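PDB 2WW2: alpha-1,2-mannosidase from Bacteroides thetaiotaomicron, which hydrolyses alpha-mannosides with inversion of anomeric configuration, as a member of the calcium-dependent glycoside hydrolase family 92. Local coordinates for residues R170-D178 with W370-C378; S235-N246 with F301-Y312. One frame throughout, in Å; residues are numbered along the deposited sequence.

Contact 1 (R170-D178 with W370-C378); sequences RYNNGGVPD and WASPGHRGC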
loop_
_atom_site.group_PDB
_atom_site.type_symbol
_atom_site.label_atom_id
_atom_site.label_comp_id
_atom_site.label_asym_id
_atom_site.label_seq_id
_atom_site.Cartn_x
_atom_site.Cartn_y
_atom_site.Cartn_z
ATOM N N ARG A 170 -3.075 25.225 -40.045
ATOM C CA ARG A 170 -1.749 25.526 -39.512
ATOM C C ARG A 170 -1.614 25.221 -38.014
ATOM O O ARG A 170 -0.546 25.426 -37.423
ATOM C CB ARG A 170 -1.403 26.993 -39.801
ATOM C CG ARG A 170 -1.303 27.278 -41.286
ATOM C CD ARG A 170 -0.898 28.744 -41.571
ATOM N NE ARG A 170 -0.900 29.001 -43.007
ATOM C CZ ARG A 170 -1.998 29.265 -43.713
ATOM N NH1 ARG A 170 -3.186 29.319 -43.119
ATOM N NH2 ARG A 170 -1.912 29.481 -45.020
ATOM N N TYR A 171 -2.694 24.738 -37.404
ATOM C CA TYR A 171 -2.661 24.386 -35.995
ATOM C C TYR A 171 -1.476 23.473 -35.703
ATOM O O TYR A 171 -1.168 22.558 -36.482
ATOM C CB TYR A 171 -3.954 23.681 -35.580
ATOM C CG TYR A 171 -3.924 23.142 -34.158
ATOM C CD1 TYR A 171 -4.238 23.957 -33.075
ATOM C CD2 TYR A 171 -3.587 21.811 -33.904
ATOM C CE1 TYR A 171 -4.215 23.453 -31.770
ATOM C CE2 TYR A 171 -3.553 21.298 -32.606
ATOM C CZ TYR A 171 -3.884 22.131 -31.550
ATOM O OH TYR A 171 -3.858 21.633 -30.287
ATOM N N ASN A 172 -0.804 23.728 -34.585
ATOM C CA ASN A 172 0.314 22.874 -34.180
ATOM C C ASN A 172 0.628 23.117 -32.707
ATOM O O ASN A 172 0.106 24.062 -32.093
ATOM C CB ASN A 172 1.571 23.149 -35.030
ATOM C CG ASN A 172 2.126 24.531 -34.814
ATOM O OD1 ASN A 172 2.962 24.747 -33.932
ATOM N ND2 ASN A 172 1.691 25.485 -35.637
ATOM N N ASN A 173 1.489 22.274 -32.152
ATOM C CA ASN A 173 1.876 22.392 -30.747
ATOM C C ASN A 173 3.382 22.606 -30.611
ATOM O O ASN A 173 4.013 22.163 -29.641
ATOM C CB ASN A 173 1.402 21.161 -29.988
ATOM C CG ASN A 173 -0.077 21.235 -29.646
ATOM O OD1 ASN A 173 -0.418 21.684 -28.567
ATOM N ND2 ASN A 173 -0.966 20.819 -30.571
ATOM N N GLY A 174 3.951 23.300 -31.597
ATOM C CA GLY A 174 5.384 23.543 -31.640
ATOM C C GLY A 174 6.115 22.554 -32.533
ATOM O O GLY A 174 5.503 21.661 -33.131
ATOM N N GLY A 175 7.438 22.695 -32.612
ATOM C CA GLY A 175 8.224 21.814 -33.484
ATOM C C GLY A 175 7.945 21.966 -34.978
ATOM O O GLY A 175 8.128 21.009 -35.742
ATOM N N VAL A 176 7.528 23.165 -35.410
ATOM C CA VAL A 176 7.323 23.420 -36.835
ATOM C C VAL A 176 8.066 24.668 -37.306
ATOM O O VAL A 176 8.242 25.617 -36.531
ATOM C CB VAL A 176 5.823 23.558 -37.208
ATOM C CG1 VAL A 176 5.042 22.270 -36.834
ATOM C CG2 VAL A 176 5.205 24.809 -36.548
ATOM N N PRO A 177 8.508 24.675 -38.577
ATOM C CA PRO A 177 9.104 25.887 -39.160
ATOM C C PRO A 177 8.061 27.001 -39.335
ATOM O O PRO A 177 6.847 26.752 -39.248
ATOM C CB PRO A 177 9.592 25.413 -40.538
ATOM C CG PRO A 177 9.672 23.867 -40.410
ATOM C CD PRO A 177 8.496 23.553 -39.532
ATOM N N ASP A 178 8.532 28.214 -39.614
ATOM C CA ASP A 178 7.652 29.376 -39.700
ATOM C C ASP A 178 6.659 29.308 -40.847
ATOM O O ASP A 178 5.685 30.038 -40.839
ATOM C CB ASP A 178 8.469 30.664 -39.874
ATOM C CG ASP A 178 9.129 31.119 -38.597
ATOM O OD1 ASP A 178 8.837 30.544 -37.521
ATOM O OD2 ASP A 178 9.925 32.078 -38.677
ATOM N N TRP A 370 12.749 13.240 -29.484
ATOM C CA TRP A 370 11.287 13.301 -29.671
ATOM C C TRP A 370 11.014 14.279 -30.819
ATOM O O TRP A 370 11.482 15.418 -30.788
ATOM C CB TRP A 370 10.578 13.781 -28.385
ATOM C CG TRP A 370 9.551 12.792 -27.870
ATOM C CD1 TRP A 370 9.628 12.046 -26.727
ATOM C CD2 TRP A 370 8.315 12.422 -28.514
ATOM N NE1 TRP A 370 8.496 11.238 -26.606
ATOM C CE2 TRP A 370 7.681 11.459 -27.690
ATOM C CE3 TRP A 370 7.672 12.834 -29.690
ATOM C CZ2 TRP A 370 6.446 10.887 -28.018
ATOM C CZ3 TRP A 370 6.450 12.246 -30.036
ATOM C CH2 TRP A 370 5.848 11.283 -29.191
ATOM N N ALA A 371 10.286 13.829 -31.841
ATOM C CA ALA A 371 9.953 14.655 -33.001
ATOM C C ALA A 371 8.456 14.619 -33.238
ATOM O O ALA A 371 7.852 13.535 -33.253
ATOM C CB ALA A 371 10.669 14.118 -34.261
ATOM N N SER A 372 7.866 15.794 -33.450
ATOM C CA SER A 372 6.445 15.883 -33.796
ATOM C C SER A 372 6.039 17.312 -34.209
ATOM O O SER A 372 5.562 18.093 -33.384
ATOM C CB SER A 372 5.578 15.431 -32.607
ATOM O OG SER A 372 4.201 15.366 -32.975
ATOM N N PRO A 373 6.239 17.672 -35.482
ATOM C CA PRO A 373 6.929 16.881 -36.498
ATOM C C PRO A 373 8.428 17.167 -36.480
ATOM O O PRO A 373 9.217 16.351 -36.942
ATOM C CB PRO A 373 6.313 17.389 -37.804
ATOM C CG PRO A 373 5.932 18.822 -37.525
ATOM C CD PRO A 373 5.625 18.898 -36.043
ATOM N N GLY A 374 8.799 18.322 -35.950
ATOM C CA GLY A 374 10.193 18.663 -35.747
ATOM C C GLY A 374 10.560 18.454 -34.291
ATOM O O GLY A 374 9.823 17.802 -33.548
ATOM N N HIS A 375 11.683 19.031 -33.870
ATOM C CA HIS A 375 12.176 18.828 -32.516
ATOM C C HIS A 375 11.174 19.307 -31.466
ATOM O O HIS A 375 10.698 20.451 -31.520
ATOM C CB HIS A 375 13.483 19.597 -32.309
ATOM C CG HIS A 375 14.659 19.054 -33.065
ATOM N ND1 HIS A 375 15.101 17.752 -32.932
ATOM C CD2 HIS A 375 15.534 19.666 -33.900
ATOM C CE1 HIS A 375 16.181 17.580 -33.679
ATOM N NE2 HIS A 375 16.464 18.727 -34.277
ATOM N N ARG A 376 10.865 18.423 -30.516
ATOM C CA ARG A 376 9.986 18.733 -29.388
ATOM C C ARG A 376 10.683 18.365 -28.077
ATOM O O ARG A 376 11.362 17.324 -27.985
ATOM C CB ARG A 376 8.676 17.946 -29.522
ATOM C CG ARG A 376 7.821 18.342 -30.751
ATOM C CD ARG A 376 7.168 19.716 -30.553
ATOM N NE ARG A 376 6.248 19.656 -29.418
ATOM C CZ ARG A 376 5.008 19.181 -29.482
ATOM N NH1 ARG A 376 4.511 18.709 -30.636
ATOM N NH2 ARG A 376 4.266 19.155 -28.382
ATOM N N GLY A 377 10.508 19.191 -27.059
ATOM C CA GLY A 377 11.173 18.973 -25.771
ATOM C C GLY A 377 10.411 17.934 -24.952
ATOM O O GLY A 377 9.361 18.233 -24.417
ATOM N N CYS A 378 10.938 16.716 -24.851
ATOM C CA CYS A 378 10.200 15.651 -24.153
ATOM C C CYS A 378 11.136 14.476 -23.884
ATOM O O CYS A 378 11.900 14.085 -24.765
ATOM C CB CYS A 378 9.038 15.187 -25.038
ATOM S SG CYS A 378 7.918 14.004 -24.271
#

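Contact 2 (S235-N246 with F301-Y312); sequences SSFISPEQAAIN and FYEFDSQGNPVY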
loop_
_atom_site.group_PDB
_atom_site.type_symbol
_atom_site.label_atom_id
_atom_site.label_comp_id
_atom_site.label_asym_id
_atom_site.label_seq_id
_atom_site.Cartn_x
_atom_site.Cartn_y
_atom_site.Cartn_z
ATOM N N SER A 235 -4.232 15.358 -48.506
ATOM C CA SER A 235 -3.516 16.548 -48.067
ATOM C C SER A 235 -2.033 16.409 -48.368
ATOM O O SER A 235 -1.541 15.318 -48.713
ATOM C CB SER A 235 -3.729 16.800 -46.561
ATOM O OG SER A 235 -2.962 15.885 -45.778
ATOM N N SER A 236 -1.321 17.516 -48.224
ATOM C CA SER A 236 0.121 17.545 -48.454
ATOM C C SER A 236 0.742 18.547 -47.486
ATOM O O SER A 236 0.097 19.531 -47.115
ATOM C CB SER A 236 0.426 17.984 -49.900
ATOM O OG SER A 236 1.823 18.120 -50.104
ATOM N N PHE A 237 1.992 18.316 -47.097
ATOM C CA PHE A 237 2.733 19.320 -46.333
ATOM C C PHE A 237 3.579 20.206 -47.243
ATOM O O PHE A 237 4.193 21.162 -46.782
ATOM C CB PHE A 237 3.619 18.645 -45.266
ATOM C CG PHE A 237 2.837 18.066 -44.131
ATOM C CD1 PHE A 237 2.352 18.891 -43.116
ATOM C CD2 PHE A 237 2.543 16.710 -44.096
ATOM C CE1 PHE A 237 1.601 18.366 -42.058
ATOM C CE2 PHE A 237 1.791 16.181 -43.061
ATOM C CZ PHE A 237 1.319 17.024 -42.034
ATOM N N ILE A 238 3.592 19.901 -48.533
ATOM C CA ILE A 238 4.444 20.629 -49.482
ATOM C C ILE A 238 3.736 21.820 -50.115
ATOM O O ILE A 238 4.260 22.936 -50.069
ATOM C CB ILE A 238 5.036 19.673 -50.562
ATOM C CG1 ILE A 238 6.050 18.743 -49.900
ATOM C CG2 ILE A 238 5.706 20.462 -51.736
ATOM C CD1 ILE A 238 6.410 17.512 -50.737
ATOM N N SER A 239 2.552 21.593 -50.684
ATOM C CA SER A 239 1.826 22.647 -51.394
ATOM C C SER A 239 0.432 22.176 -51.808
ATOM O O SER A 239 0.161 20.973 -51.833
ATOM C CB SER A 239 2.594 22.987 -52.669
ATOM O OG SER A 239 2.410 21.930 -53.613
ATOM N N PRO A 240 -0.453 23.119 -52.174
ATOM C CA PRO A 240 -1.754 22.715 -52.706
ATOM C C PRO A 240 -1.634 21.877 -53.977
ATOM O O PRO A 240 -2.404 20.935 -54.166
ATOM C CB PRO A 240 -2.450 24.058 -52.986
ATOM C CG PRO A 240 -1.855 24.976 -51.966
ATOM C CD PRO A 240 -0.393 24.576 -51.938
ATOM N N GLU A 241 -0.666 22.205 -54.832
ATOM C CA GLU A 241 -0.395 21.391 -56.019
ATOM C C GLU A 241 -0.025 19.943 -55.659
ATOM O O GLU A 241 -0.483 18.998 -56.299
ATOM C CB GLU A 241 0.717 22.037 -56.863
ATOM C CG GLU A 241 0.308 23.384 -57.481
ATOM C CD GLU A 241 0.084 24.507 -56.441
ATOM O OE1 GLU A 241 0.752 24.523 -55.368
ATOM O OE2 GLU A 241 -0.764 25.394 -56.720
ATOM N N GLN A 242 0.804 19.756 -54.642
ATOM C CA GLN A 242 1.178 18.399 -54.254
ATOM C C GLN A 242 -0.019 17.689 -53.624
ATOM O O GLN A 242 -0.165 16.478 -53.764
ATOM C CB GLN A 242 2.366 18.402 -53.287
ATOM C CG GLN A 242 2.836 17.002 -52.885
ATOM C CD GLN A 242 3.341 16.169 -54.066
ATOM O OE1 GLN A 242 4.124 16.652 -54.896
ATOM N NE2 GLN A 242 2.918 14.907 -54.128
ATOM N N ALA A 243 -0.868 18.430 -52.924
ATOM C CA ALA A 243 -2.079 17.807 -52.359
ATOM C C ALA A 243 -2.951 17.249 -53.489
ATOM O O ALA A 243 -3.567 16.185 -53.352
ATOM C CB ALA A 243 -2.865 18.801 -51.499
ATOM N N ALA A 244 -2.982 17.949 -54.621
ATOM C CA ALA A 244 -3.802 17.497 -55.749
ATOM C C ALA A 244 -3.180 16.269 -56.410
ATOM O O ALA A 244 -3.882 15.360 -56.841
ATOM C CB ALA A 244 -4.008 18.626 -56.758
ATOM N N ILE A 245 -1.854 16.236 -56.486
ATOM C CA ILE A 245 -1.161 15.039 -56.979
ATOM C C ILE A 245 -1.474 13.820 -56.090
ATOM O O ILE A 245 -1.806 12.730 -56.594
ATOM C CB ILE A 245 0.372 15.285 -57.030
ATOM C CG1 ILE A 245 0.700 16.303 -58.126
ATOM C CG2 ILE A 245 1.134 13.978 -57.256
ATOM C CD1 ILE A 245 2.106 16.907 -58.025
ATOM N N ASN A 246 -1.364 14.006 -54.774
ATOM C CA ASN A 246 -1.698 12.952 -53.811
ATOM C C ASN A 246 -3.134 12.487 -54.000
ATOM O O ASN A 246 -3.394 11.291 -54.025
ATOM C CB ASN A 246 -1.512 13.426 -52.360
ATOM C CG ASN A 246 -0.057 13.734 -52.032
ATOM O OD1 ASN A 246 0.838 13.358 -52.783
ATOM N ND2 ASN A 246 0.181 14.403 -50.904
ATOM N N PHE A 301 6.847 10.832 -43.786
ATOM C CA PHE A 301 6.553 12.254 -43.929
ATOM C C PHE A 301 6.951 12.741 -45.334
ATOM O O PHE A 301 7.092 13.949 -45.591
ATOM C CB PHE A 301 7.299 13.034 -42.844
ATOM C CG PHE A 301 6.643 14.333 -42.475
ATOM C CD1 PHE A 301 5.445 14.341 -41.773
ATOM C CD2 PHE A 301 7.234 15.549 -42.810
ATOM C CE1 PHE A 301 4.832 15.557 -41.425
ATOM C CE2 PHE A 301 6.634 16.757 -42.444
ATOM C CZ PHE A 301 5.417 16.748 -41.757
ATOM N N TYR A 302 7.139 11.787 -46.240
ATOM C CA TYR A 302 7.476 12.095 -47.619
ATOM C C TYR A 302 6.291 11.805 -48.535
ATOM O O TYR A 302 5.299 11.134 -48.142
ATOM C CB TYR A 302 8.712 11.307 -48.080
ATOM C CG TYR A 302 8.610 9.800 -47.911
ATOM C CD1 TYR A 302 8.142 8.987 -48.943
ATOM C CD2 TYR A 302 8.985 9.196 -46.721
ATOM C CE1 TYR A 302 8.046 7.610 -48.787
ATOM C CE2 TYR A 302 8.895 7.819 -46.553
ATOM C CZ TYR A 302 8.433 7.040 -47.586
ATOM O OH TYR A 302 8.360 5.685 -47.407
ATOM N N GLU A 303 6.417 12.296 -49.755
ATOM C CA GLU A 303 5.355 12.283 -50.733
ATOM C C GLU A 303 6.008 11.998 -52.083
ATOM O O GLU A 303 7.233 12.075 -52.219
ATOM C CB GLU A 303 4.644 13.654 -50.718
ATOM C CG GLU A 303 4.327 14.122 -49.275
ATOM C CD GLU A 303 3.472 15.384 -49.194
ATOM O OE1 GLU A 303 2.563 15.559 -50.024
ATOM O OE2 GLU A 303 3.698 16.186 -48.267
ATOM N N PHE A 304 5.210 11.644 -53.077
ATOM C CA PHE A 304 5.775 11.379 -54.390
ATOM C C PHE A 304 5.339 12.448 -55.362
ATOM O O PHE A 304 4.149 12.623 -55.607
ATOM C CB PHE A 304 5.386 9.987 -54.875
ATOM C CG PHE A 304 5.964 8.887 -54.033
ATOM C CD1 PHE A 304 7.279 8.480 -54.221
ATOM C CD2 PHE A 304 5.202 8.268 -53.054
ATOM C CE1 PHE A 304 7.822 7.469 -53.450
ATOM C CE2 PHE A 304 5.736 7.261 -52.268
ATOM C CZ PHE A 304 7.063 6.863 -52.473
ATOM N N ASP A 305 6.320 13.151 -55.915
ATOM C CA ASP A 305 6.050 14.296 -56.775
ATOM C C ASP A 305 5.493 13.887 -58.146
ATOM O O ASP A 305 5.183 12.721 -58.363
ATOM C CB ASP A 305 7.317 15.149 -56.915
ATOM C CG ASP A 305 8.409 14.471 -57.741
ATOM O OD1 ASP A 305 8.182 13.406 -58.357
ATOM O OD2 ASP A 305 9.523 15.021 -57.764
ATOM N N SER A 306 5.355 14.842 -59.063
ATOM C CA SER A 306 4.754 14.539 -60.377
ATOM C C SER A 306 5.573 13.531 -61.181
ATOM O O SER A 306 5.030 12.839 -62.037
ATOM C CB SER A 306 4.512 15.805 -61.202
ATOM O OG SER A 306 5.727 16.478 -61.461
ATOM N N GLN A 307 6.868 13.430 -60.887
ATOM C CA GLN A 307 7.736 12.474 -61.570
ATOM C C GLN A 307 7.784 11.137 -60.836
ATOM O O GLN A 307 8.518 10.225 -61.233
ATOM C CB GLN A 307 9.152 13.030 -61.706
ATOM C CG GLN A 307 9.475 13.638 -63.060
ATOM C CD GLN A 307 8.314 14.409 -63.649
ATOM O OE1 GLN A 307 7.954 15.485 -63.165
ATOM N NE2 GLN A 307 7.721 13.866 -64.712
ATOM N N GLY A 308 7.019 11.025 -59.756
ATOM C CA GLY A 308 7.009 9.803 -58.962
ATOM C C GLY A 308 8.162 9.683 -57.979
ATOM O O GLY A 308 8.376 8.624 -57.405
ATOM N N ASN A 309 8.905 10.763 -57.771
ATOM C CA ASN A 309 10.066 10.716 -56.886
ATOM C C ASN A 309 9.730 11.181 -55.475
ATOM O O ASN A 309 8.924 12.095 -55.310
ATOM C CB ASN A 309 11.192 11.567 -57.460
ATOM C CG ASN A 309 11.672 11.048 -58.781
ATOM O OD1 ASN A 309 11.781 9.838 -58.963
ATOM N ND2 ASN A 309 11.954 11.949 -59.722
ATOM N N PRO A 310 10.344 10.545 -54.457
ATOM C CA PRO A 310 10.037 10.886 -53.061
ATOM C C PRO A 310 10.588 12.257 -52.705
ATOM O O PRO A 310 11.766 12.534 -52.946
ATOM C CB PRO A 310 10.759 9.797 -52.251
ATOM C CG PRO A 310 11.912 9.349 -53.166
ATOM C CD PRO A 310 11.376 9.495 -54.578
ATOM N N VAL A 311 9.734 13.113 -52.156
ATOM C CA VAL A 311 10.146 14.422 -51.683
ATOM C C VAL A 311 9.463 14.660 -50.339
ATOM O O VAL A 311 8.475 13.990 -50.000
ATOM C CB VAL A 311 9.750 15.556 -52.670
ATOM C CG1 VAL A 311 10.599 15.495 -53.931
ATOM C CG2 VAL A 311 8.257 15.473 -53.031
ATOM N N TYR A 312 9.996 15.592 -49.557
ATOM C CA TYR A 312 9.343 15.938 -48.310
ATOM C C TYR A 312 9.543 17.390 -47.956
ATOM O O TYR A 312 10.576 18.002 -48.268
ATOM C CB TYR A 312 9.824 15.032 -47.155
ATOM C CG TYR A 312 11.317 15.133 -46.851
ATOM C CD1 TYR A 312 11.789 16.041 -45.904
ATOM C CD2 TYR A 312 12.243 14.325 -47.506
ATOM C CE1 TYR A 312 13.153 16.147 -45.626
ATOM C CE2 TYR A 312 13.629 14.425 -47.238
ATOM C CZ TYR A 312 14.068 15.340 -46.290
ATOM O OH TYR A 312 15.416 15.465 -45.995
HETATM O O HOH W 1 2.451 11.094 -52.525
#

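Contact 1 (R170-D178 with W370-C378)
The carbonyl oxygen of N173 lies over the centre of one face of the R376 guanidinium, 3.1 Å from CZ, so that an arginine meets a backbone oxygen with its flat side and makes no hydrogen bond to it. The guanidinium N-H groups bond at its edge instead. NH1 donates to S372 O at 3.0 Å within the guanidinium plane, while I74 O takes NH2 and a bound glycerol, probably from the crystallisation liquor, takes NE. Bends at chi2 (-73°) and chi3 (-63°) fold the arginine back toward its own loop, which lays CD against the G174-G175 peptide, 3.6 Å from G175 N. At G175, a residue of positive phi, a CB would run into that same CD. Here a loop between strands 164-169 and 182-188 of the family 92 N-terminal region meets the loop that leaves strand 370-371 in the catalytic region, a case of two domains joined through loops. One weak backbone bond crosses the interface, G374 N to G175 O at 2.8 Å. Beside it is the ring of P373, which follows a cis peptide; P373 CD packs against G175 O and lies 3.5 Å from V176 CG1. N172 OD1 closes an Asx turn by accepting from G174 N.

Contact 2 (S235-N246 with F301-Y312)
E303 points its carboxylate across the contact to S236, F237 and N246, which supply three donors. OE1 accepts from S236 OG at 2.7 Å on its syn side and from N246 ND2 at 2.8 Å on its anti side, well out of the carboxylate plane, the amide plane standing 48° from that of the carboxylate. OE2 uses its syn lone pair for F237 N (3.0 Å). The serine reaches the acid because its OG stands opposite the backbone N (chi1 175°), and the same OG accepts from I238 N in an ST turn. An alanine in place of E303 would probably leave S236 OG, F237 N and one bond of N246 ND2 without their buried acceptor. Q242 runs antiparallel to the glutamate, its amide nearly perpendicular to the carboxylate; NE2 donates to F304 O (3.0 Å) and N246 OD1, in each case from above the carbonyl plane. A water links that OD1 to F304 N. Beyond the polar core, F301 covers a face of F237 in an offset stack, with centroids 4.5 Å apart and planes inclined at 29°, and I238 CD1 crosses to V311 CG2. The contact thus sets the end of strand 229-236 and the first turns of helix 240-250, N-capped by S239, against the hairpin of strands 299-304 and 310-313, with R249 farther along the helix also binding F304 O.

Overall arrangement
Two contacts, their centres 20 Å apart, use the same five-stranded antiparallel sheet. Contact 1 joins the N-terminal region to the catalytic region, its segment 370-378 leaving an outermost strand, 370-371; contact 2 joins the catalytic region's hairpin of strands 299-304 and 310-313 to strand 229-236 and the helix after it. They touch directly where P373 CB packs 4.1 Å from F301 CZ. In sequence, contact 2 falls wholly between the two segments of contact 1, so a connection across 54 residues lies within one across 191. Contact 2 is buried, while contact 1 is partly buried; the glycerol there, about 3 Å from the R376 side chain (nearest atoms), may mark a pocket, though it probably comes from the crystallisation liquor.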